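Local coordinates for protein putative aldolase (PDB 3DXI) that is a putative aldolase whose N-terminal domain adopts a TIM-barrel fold and belongs by sequence to the HMGL-like family, at residues I205-I219 and L229-H242. Numbering follows the deposited sequence.
Sequences ITAIDDGIDFIDATI and LKMELLLTYLNKHH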
loop_
_atom_site.group_PDB
_atom_site.type_symbol
_atom_site.label_atom_id
_atom_site.label_comp_id
_atom_site.label_asym_id
_atom_site.label_seq_id
_atom_site.Cartn_x
_atom_site.Cartn_y
_atom_site.Cartn_z
ATOM N N ILE A 205 -5.114 -2.882 -10.633
ATOM C CA ILE A 205 -4.993 -4.206 -11.220
ATOM C C ILE A 205 -6.388 -4.802 -11.436
ATOM O O ILE A 205 -6.631 -5.492 -12.427
ATOM C CB ILE A 205 -4.159 -5.145 -10.317
ATOM C CG1 ILE A 205 -2.741 -4.589 -10.158
ATOM C CG2 ILE A 205 -4.106 -6.551 -10.918
ATOM C CD1 ILE A 205 -1.982 -4.430 -11.471
ATOM N N THR A 206 -7.301 -4.522 -10.509
ATOM C CA THR A 206 -8.672 -5.024 -10.590
ATOM C C THR A 206 -9.355 -4.455 -11.836
ATOM O O THR A 206 -10.046 -5.173 -12.563
ATOM C CB THR A 206 -9.484 -4.633 -9.323
ATOM O OG1 THR A 206 -8.914 -5.273 -8.174
ATOM C CG2 THR A 206 -10.936 -5.061 -9.460
ATOM N N ALA A 207 -9.140 -3.166 -12.080
ATOM C CA ALA A 207 -9.711 -2.494 -13.239
ATOM C C ALA A 207 -9.058 -3.039 -14.508
ATOM O O ALA A 207 -9.745 -3.346 -15.495
ATOM C CB ALA A 207 -9.493 -0.983 -13.131
ATOM N N ILE A 208 -7.737 -3.172 -14.478
ATOM C CA ILE A 208 -7.001 -3.688 -15.629
ATOM C C ILE A 208 -7.533 -5.065 -16.043
ATOM O O ILE A 208 -7.829 -5.298 -17.222
ATOM C CB ILE A 208 -5.476 -3.792 -15.332
ATOM C CG1 ILE A 208 -4.872 -2.383 -15.227
ATOM C CG2 ILE A 208 -4.772 -4.591 -16.434
ATOM C CD1 ILE A 208 -3.403 -2.331 -14.813
ATOM N N ASP A 209 -7.670 -5.969 -15.078
ATOM C CA ASP A 209 -8.158 -7.307 -15.383
ATOM C C ASP A 209 -9.605 -7.329 -15.876
ATOM O O ASP A 209 -10.043 -8.320 -16.453
ATOM C CB ASP A 209 -7.982 -8.235 -14.178
ATOM C CG ASP A 209 -6.514 -8.527 -13.879
ATOM O OD1 ASP A 209 -5.672 -8.331 -14.787
ATOM O OD2 ASP A 209 -6.200 -8.961 -12.745
ATOM N N ASP A 210 -10.342 -6.244 -15.656
ATOM C CA ASP A 210 -11.719 -6.163 -16.137
ATOM C C ASP A 210 -11.809 -5.383 -17.453
ATOM O O ASP A 210 -12.883 -4.915 -17.835
ATOM C CB ASP A 210 -12.634 -5.506 -15.097
ATOM C CG ASP A 210 -13.170 -6.496 -14.084
ATOM O OD1 ASP A 210 -12.863 -7.703 -14.198
ATOM O OD2 ASP A 210 -13.907 -6.063 -13.172
ATOM N N GLY A 211 -10.674 -5.230 -18.126
ATOM C CA GLY A 211 -10.648 -4.539 -19.404
ATOM C C GLY A 211 -10.616 -3.019 -19.437
ATOM O O GLY A 211 -10.926 -2.432 -20.473
ATOM N N ILE A 212 -10.242 -2.372 -18.337
ATOM C CA ILE A 212 -10.185 -0.912 -18.328
ATOM C C ILE A 212 -9.169 -0.448 -19.386
ATOM O O ILE A 212 -8.194 -1.146 -19.675
ATOM C CB ILE A 212 -9.801 -0.374 -16.923
ATOM C CG1 ILE A 212 -10.335 1.051 -16.755
ATOM C CG2 ILE A 212 -8.293 -0.412 -16.744
ATOM C CD1 ILE A 212 -10.478 1.496 -15.316
ATOM N N ASP A 213 -9.405 0.730 -19.952
ATOM C CA ASP A 213 -8.561 1.271 -21.017
ATOM C C ASP A 213 -7.383 2.158 -20.586
ATOM O O ASP A 213 -6.347 2.182 -21.254
ATOM C CB ASP A 213 -9.447 2.062 -21.988
ATOM C CG ASP A 213 -10.665 1.270 -22.446
ATOM O OD1 ASP A 213 -10.529 0.447 -23.371
ATOM O OD2 ASP A 213 -11.755 1.460 -21.873
ATOM N N PHE A 214 -7.545 2.884 -19.483
ATOM C CA PHE A 214 -6.514 3.801 -18.987
ATOM C C PHE A 214 -6.266 3.707 -17.478
ATOM O O PHE A 214 -7.194 3.495 -16.697
ATOM C CB PHE A 214 -6.923 5.248 -19.290
ATOM C CG PHE A 214 -6.444 5.770 -20.616
ATOM C CD1 PHE A 214 -5.227 6.441 -20.715
ATOM C CD2 PHE A 214 -7.232 5.642 -21.758
ATOM C CE1 PHE A 214 -4.803 6.983 -21.927
ATOM C CE2 PHE A 214 -6.818 6.179 -22.982
ATOM C CZ PHE A 214 -5.600 6.852 -23.063
ATOM N N ILE A 215 -5.010 3.870 -17.074
ATOM C CA ILE A 215 -4.654 3.881 -15.655
ATOM C C ILE A 215 -3.680 5.034 -15.421
ATOM O O ILE A 215 -2.725 5.211 -16.178
ATOM C CB ILE A 215 -3.974 2.570 -15.181
ATOM C CG1 ILE A 215 -4.963 1.404 -15.240
ATOM C CG2 ILE A 215 -3.470 2.739 -13.749
ATOM C CD1 ILE A 215 -6.157 1.561 -14.321
ATOM N N ASP A 216 -3.952 5.818 -14.380
ATOM C CA ASP A 216 -3.130 6.963 -13.984
ATOM C C ASP A 216 -2.227 6.586 -12.803
ATOM O O ASP A 216 -2.626 5.826 -11.915
ATOM C CB ASP A 216 -4.012 8.138 -13.530
ATOM C CG ASP A 216 -4.651 8.899 -14.682
ATOM O OD1 ASP A 216 -4.709 8.372 -15.818
ATOM O OD2 ASP A 216 -5.113 10.035 -14.434
ATOM N N ALA A 217 -1.022 7.144 -12.789
ATOM C CA ALA A 217 -0.063 6.919 -11.709
ATOM C C ALA A 217 1.012 7.994 -11.815
ATOM O O ALA A 217 1.034 8.749 -12.783
ATOM C CB ALA A 217 0.553 5.531 -11.822
ATOM N N THR A 218 1.885 8.079 -10.814
ATOM C CA THR A 218 2.967 9.058 -10.817
ATOM C C THR A 218 4.215 8.442 -10.185
ATOM O O THR A 218 4.112 7.501 -9.397
ATOM C CB THR A 218 2.586 10.338 -10.023
ATOM O OG1 THR A 218 2.356 10.006 -8.647
ATOM C CG2 THR A 218 1.326 10.974 -10.604
ATOM N N ILE A 219 5.387 8.963 -10.541
ATOM C CA ILE A 219 6.651 8.469 -9.999
ATOM C C ILE A 219 6.702 8.739 -8.487
ATOM O O ILE A 219 6.572 9.879 -8.040
ATOM C CB ILE A 219 7.850 9.136 -10.717
ATOM C CG1 ILE A 219 7.839 8.750 -12.204
ATOM C CG2 ILE A 219 9.161 8.726 -10.057
ATOM C CD1 ILE A 219 7.917 7.249 -12.469
ATOM N N LEU A 229 -1.145 6.329 -6.992
ATOM C CA LEU A 229 -0.577 5.002 -7.147
ATOM C C LEU A 229 0.849 5.245 -7.626
ATOM O O LEU A 229 1.070 6.092 -8.492
ATOM C CB LEU A 229 -1.347 4.220 -8.214
ATOM C CG LEU A 229 -0.671 3.002 -8.846
ATOM C CD1 LEU A 229 -0.328 1.970 -7.784
ATOM C CD2 LEU A 229 -1.603 2.408 -9.880
ATOM N N LYS A 230 1.813 4.526 -7.054
ATOM C CA LYS A 230 3.209 4.678 -7.454
ATOM C C LYS A 230 3.426 3.969 -8.787
ATOM O O LYS A 230 3.245 2.749 -8.894
ATOM C CB LYS A 230 4.141 4.105 -6.376
ATOM C CG LYS A 230 4.047 4.863 -5.058
ATOM C CD LYS A 230 5.144 4.485 -4.078
ATOM C CE LYS A 230 4.856 3.177 -3.380
ATOM N NZ LYS A 230 5.243 3.290 -1.946
HETATM N N MSE A 231 3.799 4.743 -9.805
HETATM C CA MSE A 231 4.024 4.194 -11.134
HETATM C C MSE A 231 4.989 3.016 -11.088
HETATM O O MSE A 231 4.763 2.003 -11.744
HETATM C CB MSE A 231 4.562 5.281 -12.073
HETATM C CG MSE A 231 4.859 4.793 -13.488
HETATM SE SE MSE A 231 3.287 4.124 -14.414
HETATM C CE MSE A 231 2.623 5.820 -15.113
ATOM N N GLU A 232 6.058 3.141 -10.306
ATOM C CA GLU A 232 7.039 2.062 -10.197
ATOM C C GLU A 232 6.413 0.784 -9.645
ATOM O O GLU A 232 6.837 -0.316 -9.996
ATOM C CB GLU A 232 8.223 2.479 -9.306
ATOM C CG GLU A 232 7.831 2.855 -7.873
ATOM C CD GLU A 232 7.602 4.337 -7.709
ATOM O OE1 GLU A 232 7.156 4.982 -8.684
ATOM O OE2 GLU A 232 7.860 4.858 -6.603
ATOM N N LEU A 233 5.414 0.924 -8.776
ATOM C CA LEU A 233 4.756 -0.254 -8.210
ATOM C C LEU A 233 3.885 -0.911 -9.277
ATOM O O LEU A 233 3.832 -2.136 -9.384
ATOM C CB LEU A 233 3.896 0.122 -7.000
ATOM C CG LEU A 233 3.185 -1.045 -6.309
ATOM C CD1 LEU A 233 4.189 -2.135 -5.956
ATOM C CD2 LEU A 233 2.493 -0.550 -5.051
ATOM N N LEU A 234 3.203 -0.087 -10.064
ATOM C CA LEU A 234 2.347 -0.591 -11.135
ATOM C C LEU A 234 3.176 -1.376 -12.148
ATOM O O LEU A 234 2.852 -2.517 -12.464
ATOM C CB LEU A 234 1.642 0.565 -11.845
ATOM C CG LEU A 234 0.792 0.255 -13.081
ATOM C CD1 LEU A 234 -0.320 -0.732 -12.733
ATOM C CD2 LEU A 234 0.207 1.563 -13.618
ATOM N N LEU A 235 4.251 -0.758 -12.639
ATOM C CA LEU A 235 5.120 -1.387 -13.630
ATOM C C LEU A 235 5.778 -2.656 -13.110
ATOM O O LEU A 235 5.912 -3.635 -13.842
ATOM C CB LEU A 235 6.202 -0.411 -14.103
ATOM C CG LEU A 235 5.702 0.842 -14.824
ATOM C CD1 LEU A 235 6.898 1.665 -15.291
ATOM C CD2 LEU A 235 4.830 0.455 -16.012
ATOM N N THR A 236 6.212 -2.642 -11.857
ATOM C CA THR A 236 6.829 -3.837 -11.295
ATOM C C THR A 236 5.823 -4.985 -11.295
ATOM O O THR A 236 6.141 -6.094 -11.721
ATOM C CB THR A 236 7.326 -3.596 -9.860
ATOM O OG1 THR A 236 8.437 -2.692 -9.896
ATOM C CG2 THR A 236 7.782 -4.901 -9.226
ATOM N N TYR A 237 4.604 -4.704 -10.837
ATOM C CA TYR A 237 3.553 -5.718 -10.785
ATOM C C TYR A 237 3.208 -6.258 -12.175
ATOM O O TYR A 237 3.122 -7.473 -12.373
ATOM C CB TYR A 237 2.278 -5.151 -10.152
ATOM C CG TYR A 237 1.280 -6.230 -9.770
ATOM C CD1 TYR A 237 1.290 -6.790 -8.492
ATOM C CD2 TYR A 237 0.364 -6.728 -10.701
ATOM C CE1 TYR A 237 0.420 -7.817 -8.147
ATOM C CE2 TYR A 237 -0.517 -7.763 -10.365
ATOM C CZ TYR A 237 -0.477 -8.300 -9.084
ATOM O OH TYR A 237 -1.322 -9.323 -8.727
ATOM N N LEU A 238 3.001 -5.354 -13.127
ATOM C CA LEU A 238 2.657 -5.743 -14.493
ATOM C C LEU A 238 3.782 -6.520 -15.172
ATOM O O LEU A 238 3.520 -7.402 -15.983
ATOM C CB LEU A 238 2.299 -4.502 -15.325
ATOM C CG LEU A 238 1.069 -3.699 -14.868
ATOM C CD1 LEU A 238 0.861 -2.497 -15.784
ATOM C CD2 LEU A 238 -0.167 -4.587 -14.870
ATOM N N ASN A 239 5.032 -6.194 -14.851
ATOM C CA ASN A 239 6.158 -6.900 -15.457
ATOM C C ASN A 239 6.136 -8.371 -15.050
ATOM O O ASN A 239 6.437 -9.253 -15.856
ATOM C CB ASN A 239 7.485 -6.259 -15.045
ATOM C CG ASN A 239 8.688 -7.097 -15.441
ATOM O OD1 ASN A 239 9.206 -7.878 -14.639
ATOM N ND2 ASN A 239 9.131 -6.948 -16.688
ATOM N N LYS A 240 5.761 -8.630 -13.803
ATOM C CA LYS A 240 5.686 -9.995 -13.290
ATOM C C LYS A 240 4.408 -10.743 -13.690
ATOM O O LYS A 240 4.465 -11.859 -14.206
ATOM C CB LYS A 240 5.794 -9.984 -11.759
ATOM C CG LYS A 240 5.484 -11.317 -11.090
ATOM C CD LYS A 240 6.458 -12.398 -11.523
ATOM C CE LYS A 240 6.133 -13.712 -10.839
ATOM N NZ LYS A 240 7.048 -14.798 -11.266
ATOM N N HIS A 241 3.260 -10.121 -13.453
ATOM C CA HIS A 241 1.966 -10.750 -13.719
ATOM C C HIS A 241 1.288 -10.518 -15.064
ATOM O O HIS A 241 0.358 -11.239 -15.413
ATOM C CB HIS A 241 0.999 -10.364 -12.604
ATOM C CG HIS A 241 1.438 -10.820 -11.249
ATOM N ND1 HIS A 241 1.308 -12.125 -10.825
ATOM C CD2 HIS A 241 2.033 -10.151 -10.233
ATOM C CE1 HIS A 241 1.799 -12.240 -9.602
ATOM N NE2 HIS A 241 2.247 -11.056 -9.221
ATOM N N HIS A 242 1.736 -9.526 -15.821
ATOM C CA HIS A 242 1.108 -9.261 -17.110
ATOM C C HIS A 242 2.073 -9.277 -18.286
ATOM O O HIS A 242 1.711 -8.878 -19.384
ATOM C CB HIS A 242 0.363 -7.924 -17.063
ATOM C CG HIS A 242 -0.837 -7.938 -16.165
ATOM N ND1 HIS A 242 -0.757 -8.226 -14.819
ATOM C CD2 HIS A 242 -2.149 -7.730 -16.427
ATOM C CE1 HIS A 242 -1.969 -8.196 -14.291
ATOM N NE2 HIS A 242 -2.831 -7.898 -15.246
HETATM O O HOH W 1 -2.965 7.441 -9.375
#
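In the last beta-alpha unit of a TIM barrel, strand 214-217 and the helix before it pack against helix 231-241, which runs back along the outside with its axis at 133° to the strand. Ile205, in the middle of helix 200-209, lies on Tyr237 of the neighbouring helix: its CG1 makes a CH-pi contact over one face of the phenol ring, 4.2 Å from the ring centroid, while its CD1 comes to 3.4 Å from Tyr237 CD2. One turn on, Ile208 extends its CG1 arm (chi2 175°) so that CD1 meets Leu238 CD2 tip to tip and also touches Leu234 CD1. The other branch of Leu234 serves the strand, CD2 resting 3.9 Å from Ile215 CG2, so this leucine bridges helix and sheet. Ala217 turns its methyl toward the start of helix 231-241, and its small size is consistent with the close approach of the two backbones there; the selenomethionine Met231, bent at chi2 and chi3, curls its CE to 3.9 Å from Ala217 CB and also packs on Ile5 and Asp7 of strand 4-7. Thr218 and Lys230 form a single beta bridge: Thr218 N donates to Leu229 O (3.2 Å), and Met231 N, in the first turn of the helix, donates to Thr218 O (2.8 Å) from above the carbonyl plane. A water links Asp216 O to Leu229 N, whereas the Asp216 carboxylate is engaged by Arg105 and His192. At the C-terminal end of helix 231-241, Leu238 CD2 sits above one face of the His242 ring, offset toward its rim, and His242 NE2 donates to the syn lone pair of Asp209 OD1 at 2.9 Å, with carboxylate and imidazole only 7° from coplanar.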